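Local coordinates for protein glycosyl hydrolase, family 38 (Enterococcus faecalis, PDB 5KBP) that probably hydrolyses alpha-mannosidic linkages in carbohydrates, as a member of glycoside hydrolase family 38, at residues 121-126 with 265-270; 174-179 with 184-189. All coordinates share one frame; numbering follows the deposited sequence.

Contact 1. Residues 121-126 with 265-270; sequences VQLGYF and DYLKAV
Leu123 and Leu267 meet methyl to methyl: CD1 of Leu123 lies 3.8 Å from CD1 of Leu267, and the same Leu267 methyl is 4.0 Å from CB of Leu123. One branch of Leu267 therefore rests against both the root and one tip of the partner side chain, while its other methyl, CD2, stays farther off. The two side chains cross at about a right angle, which confines the close touch on the helix side to the Leu267 CD1 methyl. In Leu123 the first torsion sets CG opposite the backbone N (chi1 172°), and the CA-CB bond already points at the helix. Leu267 reaches back from the helix with CG opposite its own carbonyl carbon, chi1 -77°, and an extended second torsion that carries CD1 forward to Leu123. Gln122 adds little: its carbonyl O stands 4.4 Å from CD1 of Leu267, at the margin of the contact. That residue is the centre of an inverse gamma turn, in which Leu123 N makes a weak 2.8 Å hydrogen bond to Val121 O. No hydrogen bond joins the two segments, and the contact is small and carried by two buried leucines. Leu123 also packs on Ala147 and Ala149 of the adjacent strand 147-150, to which Gly124 is hydrogen-bonded. Tyr266, one residue before Leu267, leans on Leu228 of strand 226-231 and meets Tyr10 of strand 7-13 edge-to-face, so helix 263-270 packs against strands of the N-terminal domain while touching residues 121-126 through Leu123.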
# COMPACT_ATOMS: atom_id res chain seq x y z
N VAL A 121 -11.64 26.87 -10.75
CA VAL A 121 -12.95 27.41 -10.40
C VAL A 121 -12.83 28.09 -9.04
O VAL A 121 -12.45 27.46 -8.05
CB VAL A 121 -14.02 26.31 -10.38
CG1 VAL A 121 -15.33 26.85 -9.82
CG2 VAL A 121 -14.22 25.75 -11.77
N GLN A 122 -13.13 29.39 -9.00
CA GLN A 122 -12.92 30.18 -7.79
C GLN A 122 -14.10 30.03 -6.83
O GLN A 122 -14.80 30.98 -6.49
CB GLN A 122 -12.66 31.64 -8.15
CG GLN A 122 -11.40 31.85 -8.97
CD GLN A 122 -11.08 33.31 -9.20
OE1 GLN A 122 -10.24 33.89 -8.50
NE2 GLN A 122 -11.74 33.92 -10.17
N LEU A 123 -14.30 28.79 -6.38
CA LEU A 123 -15.39 28.46 -5.48
C LEU A 123 -14.91 27.40 -4.49
O LEU A 123 -14.44 26.34 -4.91
CB LEU A 123 -16.61 27.95 -6.24
CG LEU A 123 -17.75 27.38 -5.39
CD1 LEU A 123 -18.43 28.49 -4.60
CD2 LEU A 123 -18.75 26.64 -6.25
N GLY A 124 -15.02 27.69 -3.20
CA GLY A 124 -14.80 26.68 -2.19
C GLY A 124 -15.84 25.58 -2.31
O GLY A 124 -17.04 25.86 -2.27
N TYR A 125 -15.40 24.34 -2.47
CA TYR A 125 -16.28 23.23 -2.79
C TYR A 125 -16.30 22.26 -1.61
O TYR A 125 -15.36 21.49 -1.41
CB TYR A 125 -15.83 22.54 -4.08
CG TYR A 125 -16.91 21.78 -4.81
CD1 TYR A 125 -18.03 22.44 -5.31
CD2 TYR A 125 -16.81 20.42 -5.02
CE1 TYR A 125 -19.02 21.75 -5.99
CE2 TYR A 125 -17.79 19.72 -5.70
CZ TYR A 125 -18.89 20.39 -6.19
OH TYR A 125 -19.87 19.70 -6.86
N PHE A 126 -17.37 22.31 -0.82
CA PHE A 126 -17.57 21.40 0.32
C PHE A 126 -18.93 20.73 0.22
O PHE A 126 -19.77 20.88 1.11
CB PHE A 126 -17.43 22.16 1.64
CG PHE A 126 -16.16 22.93 1.78
CD1 PHE A 126 -15.02 22.33 2.28
CD2 PHE A 126 -16.10 24.27 1.41
CE1 PHE A 126 -13.84 23.05 2.41
CE2 PHE A 126 -14.93 24.99 1.54
CZ PHE A 126 -13.80 24.37 2.04
N ASP A 265 -20.26 31.15 -14.04
CA ASP A 265 -21.32 31.98 -14.59
C ASP A 265 -22.47 32.16 -13.60
O ASP A 265 -23.04 33.25 -13.50
CB ASP A 265 -21.84 31.38 -15.90
CG ASP A 265 -20.84 31.50 -17.03
OD1 ASP A 265 -19.92 32.33 -16.92
OD2 ASP A 265 -20.99 30.77 -18.04
N TYR A 266 -22.82 31.11 -12.86
CA TYR A 266 -23.91 31.21 -11.90
C TYR A 266 -23.56 32.18 -10.78
O TYR A 266 -24.37 33.04 -10.41
CB TYR A 266 -24.25 29.84 -11.33
CG TYR A 266 -25.34 29.88 -10.28
CD1 TYR A 266 -26.66 30.12 -10.63
CD2 TYR A 266 -25.05 29.69 -8.93
CE1 TYR A 266 -27.67 30.17 -9.68
CE2 TYR A 266 -26.05 29.73 -7.97
CZ TYR A 266 -27.36 29.97 -8.35
OH TYR A 266 -28.35 30.01 -7.40
N LEU A 267 -22.35 32.06 -10.21
CA LEU A 267 -21.95 32.92 -9.10
C LEU A 267 -21.97 34.39 -9.50
O LEU A 267 -22.37 35.25 -8.71
CB LEU A 267 -20.56 32.52 -8.61
CG LEU A 267 -20.49 31.26 -7.74
CD1 LEU A 267 -19.04 30.85 -7.50
CD2 LEU A 267 -21.20 31.49 -6.42
N LYS A 268 -21.53 34.70 -10.73
CA LYS A 268 -21.56 36.08 -11.19
C LYS A 268 -22.99 36.60 -11.30
O LYS A 268 -23.26 37.76 -10.98
CB LYS A 268 -20.84 36.20 -12.53
CG LYS A 268 -20.91 37.57 -13.17
CD LYS A 268 -20.50 37.53 -14.63
CE LYS A 268 -20.82 38.83 -15.35
NZ LYS A 268 -20.69 38.69 -16.82
N ALA A 269 -23.91 35.74 -11.73
CA ALA A 269 -25.28 36.18 -11.97
C ALA A 269 -26.08 36.30 -10.68
O ALA A 269 -26.85 37.26 -10.51
CB ALA A 269 -25.98 35.22 -12.94
N VAL A 270 -25.92 35.35 -9.76
CA VAL A 270 -26.76 35.34 -8.56
C VAL A 270 -26.35 36.43 -7.59
O VAL A 270 -27.19 37.06 -6.94
CB VAL A 270 -26.74 33.94 -7.91
CG1 VAL A 270 -25.34 33.57 -7.44
CG2 VAL A 270 -27.72 33.89 -6.74

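Contact 2. Residues 174-179 with 184-189; sequences EMWWEG and KIFGLL
Trp176 turns its CG opposite the carbonyl carbon, and Lys184 starts out with CG anti to its backbone N (chi1 154°), then bends at its third and fourth torsions, which folds CE and NZ over one face of the indole. Lys184 CE is 3.4 Å from Trp176 CD2, a CH-pi contact, and Lys184 NZ stands 4.1 Å from the centroid of the six-membered ring of Trp176, nearly on its normal: a cation-pi pair. Phe186 comes to the opposite face edge first, its ring at 76° to the indole in a T-shaped stack. Beyond it, Glu174 lies side by side with Phe186, its CG 3.7 Å from Phe186 CZ at the ring edge; its carboxylate OE2 is hydrogen-bonded to Ser223 OG. Trp177 and Ile185 pair on the other face of the sheet, CB of Trp177 lying 3.8 Å from CG1 of Ile185, while Trp177 NE1 is hydrogen-bonded to Gly283 O. Farther along that face Met175 CE reaches Leu189 CB at 3.7 Å. Reciprocal backbone hydrogen bonds join Met175 with Gly187 and Trp177 with Ile185; Trp177 N to Ile185 O, 2.9 Å, is almost straight at 177°. Glu174-Leu188, Trp176-Phe186 and Glu178-Lys184 are the non-hydrogen-bonded pairs. This is a twisted antiparallel beta hairpin, set between strands 147-150 and 280-282 in the mixed sheet of the family 38 N-terminal domain.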
# COMPACT_ATOMS: atom_id res chain seq x y z
N GLU A 174 -28.90 31.12 -0.52
CA GLU A 174 -27.74 31.99 -0.57
C GLU A 174 -27.63 32.73 0.75
O GLU A 174 -28.64 33.10 1.35
CB GLU A 174 -27.83 33.00 -1.73
CG GLU A 174 -27.98 32.37 -3.11
CD GLU A 174 -29.39 31.89 -3.39
OE1 GLU A 174 -29.54 30.76 -3.90
OE2 GLU A 174 -30.34 32.64 -3.08
N MET A 175 -26.40 32.94 1.22
CA MET A 175 -26.20 33.52 2.54
C MET A 175 -24.79 34.09 2.62
O MET A 175 -23.92 33.79 1.79
CB MET A 175 -26.43 32.48 3.64
CG MET A 175 -25.36 31.40 3.70
SD MET A 175 -25.89 29.93 4.59
CE MET A 175 -27.22 29.37 3.53
N TRP A 176 -24.58 34.91 3.64
CA TRP A 176 -23.25 35.39 3.98
C TRP A 176 -22.65 34.51 5.07
O TRP A 176 -23.34 34.13 6.02
CB TRP A 176 -23.29 36.85 4.45
CG TRP A 176 -23.77 37.80 3.41
CD1 TRP A 176 -24.92 38.53 3.43
CD2 TRP A 176 -23.12 38.11 2.17
NE1 TRP A 176 -25.02 39.29 2.29
CE2 TRP A 176 -23.93 39.05 1.50
CE3 TRP A 176 -21.93 37.69 1.56
CZ2 TRP A 176 -23.59 39.57 0.25
CZ3 TRP A 176 -21.59 38.22 0.33
CH2 TRP A 176 -22.42 39.15 -0.31
N TRP A 177 -21.38 34.17 4.92
CA TRP A 177 -20.67 33.35 5.89
C TRP A 177 -19.53 34.18 6.48
O TRP A 177 -18.56 34.49 5.78
CB TRP A 177 -20.14 32.07 5.24
CG TRP A 177 -19.75 31.02 6.24
CD1 TRP A 177 -19.83 31.11 7.60
CD2 TRP A 177 -19.23 29.72 5.95
NE1 TRP A 177 -19.38 29.95 8.17
CE2 TRP A 177 -19.01 29.08 7.19
CE3 TRP A 177 -18.93 29.03 4.77
CZ2 TRP A 177 -18.50 27.79 7.27
CZ3 TRP A 177 -18.42 27.75 4.86
CH2 TRP A 177 -18.21 27.14 6.10
N GLU A 178 -19.66 34.53 7.75
CA GLU A 178 -18.68 35.35 8.45
C GLU A 178 -17.92 34.49 9.45
O GLU A 178 -18.53 33.80 10.26
CB GLU A 178 -19.36 36.52 9.16
CG GLU A 178 -18.41 37.43 9.92
CD GLU A 178 -19.12 38.65 10.49
OE1 GLU A 178 -20.20 39.01 9.99
OE2 GLU A 178 -18.59 39.24 11.45
N GLY A 179 -16.59 34.54 9.38
CA GLY A 179 -15.76 33.78 10.29
C GLY A 179 -15.54 34.52 11.59
O GLY A 179 -16.04 35.63 11.82
N LYS A 184 -15.81 37.75 5.70
CA LYS A 184 -17.13 37.39 5.20
C LYS A 184 -17.03 36.97 3.74
O LYS A 184 -16.45 37.69 2.92
CB LYS A 184 -18.10 38.57 5.37
CG LYS A 184 -19.26 38.61 4.40
CD LYS A 184 -20.23 39.72 4.79
CE LYS A 184 -20.90 40.34 3.58
NZ LYS A 184 -19.93 41.05 2.70
N ILE A 185 -17.58 35.80 3.43
CA ILE A 185 -17.62 35.28 2.07
C ILE A 185 -19.08 35.01 1.69
O ILE A 185 -19.98 35.04 2.54
CB ILE A 185 -16.78 34.00 1.90
CG1 ILE A 185 -17.35 32.87 2.76
CG2 ILE A 185 -15.33 34.27 2.26
CD1 ILE A 185 -16.73 31.52 2.48
N PHE A 186 -19.30 34.75 0.41
CA PHE A 186 -20.63 34.40 -0.09
C PHE A 186 -20.83 32.89 0.03
O PHE A 186 -19.99 32.11 -0.43
CB PHE A 186 -20.80 34.84 -1.54
CG PHE A 186 -22.09 34.39 -2.16
CD1 PHE A 186 -23.29 34.98 -1.79
CD2 PHE A 186 -22.11 33.38 -3.11
CE1 PHE A 186 -24.48 34.57 -2.35
CE2 PHE A 186 -23.30 32.97 -3.68
CZ PHE A 186 -24.48 33.56 -3.29
N GLY A 187 -21.93 32.49 0.66
CA GLY A 187 -22.24 31.09 0.89
C GLY A 187 -23.34 30.62 -0.04
O GLY A 187 -24.40 31.23 -0.12
N LEU A 188 -23.06 29.52 -0.75
CA LEU A 188 -24.02 28.89 -1.65
C LEU A 188 -24.38 27.53 -1.07
O LEU A 188 -23.56 26.61 -1.06
CB LEU A 188 -23.44 28.75 -3.06
CG LEU A 188 -24.35 28.16 -4.13
CD1 LEU A 188 -25.62 28.99 -4.27
CD2 LEU A 188 -23.62 28.06 -5.47
N LEU A 189 -25.61 27.40 -0.59
CA LEU A 189 -26.07 26.18 0.07
C LEU A 189 -26.82 25.31 -0.93
O LEU A 189 -27.70 25.79 -1.65
CB LEU A 189 -26.98 26.51 1.26
CG LEU A 189 -27.73 25.33 1.87
CD1 LEU A 189 -26.78 24.35 2.53
CD2 LEU A 189 -28.79 25.81 2.85

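How the contacts relate
Both contacts belong to the N-terminal domain and reach the same mixed sheet, with centres about 12 Å apart. Contact 1 meets it at residues 121-126, which include one of its two outermost strands within the chain, contact 2 at two adjacent inner strands. Both are largely buried, yet the hairpin has a more open end at Lys184. Contact 1 is a small, mainly apolar touch between distant parts of the chain; contact 2 is an extensive local pairing that combines backbone hydrogen bonds with aromatic and cation-pi packing. Helix 263-270 connects them: Leu267 CD2 lies 3.8 Å from Phe186 CE2, and Tyr266 CE2 is equally close to Leu188 CD1. Leu267 approaches Leu123 closest with CD1.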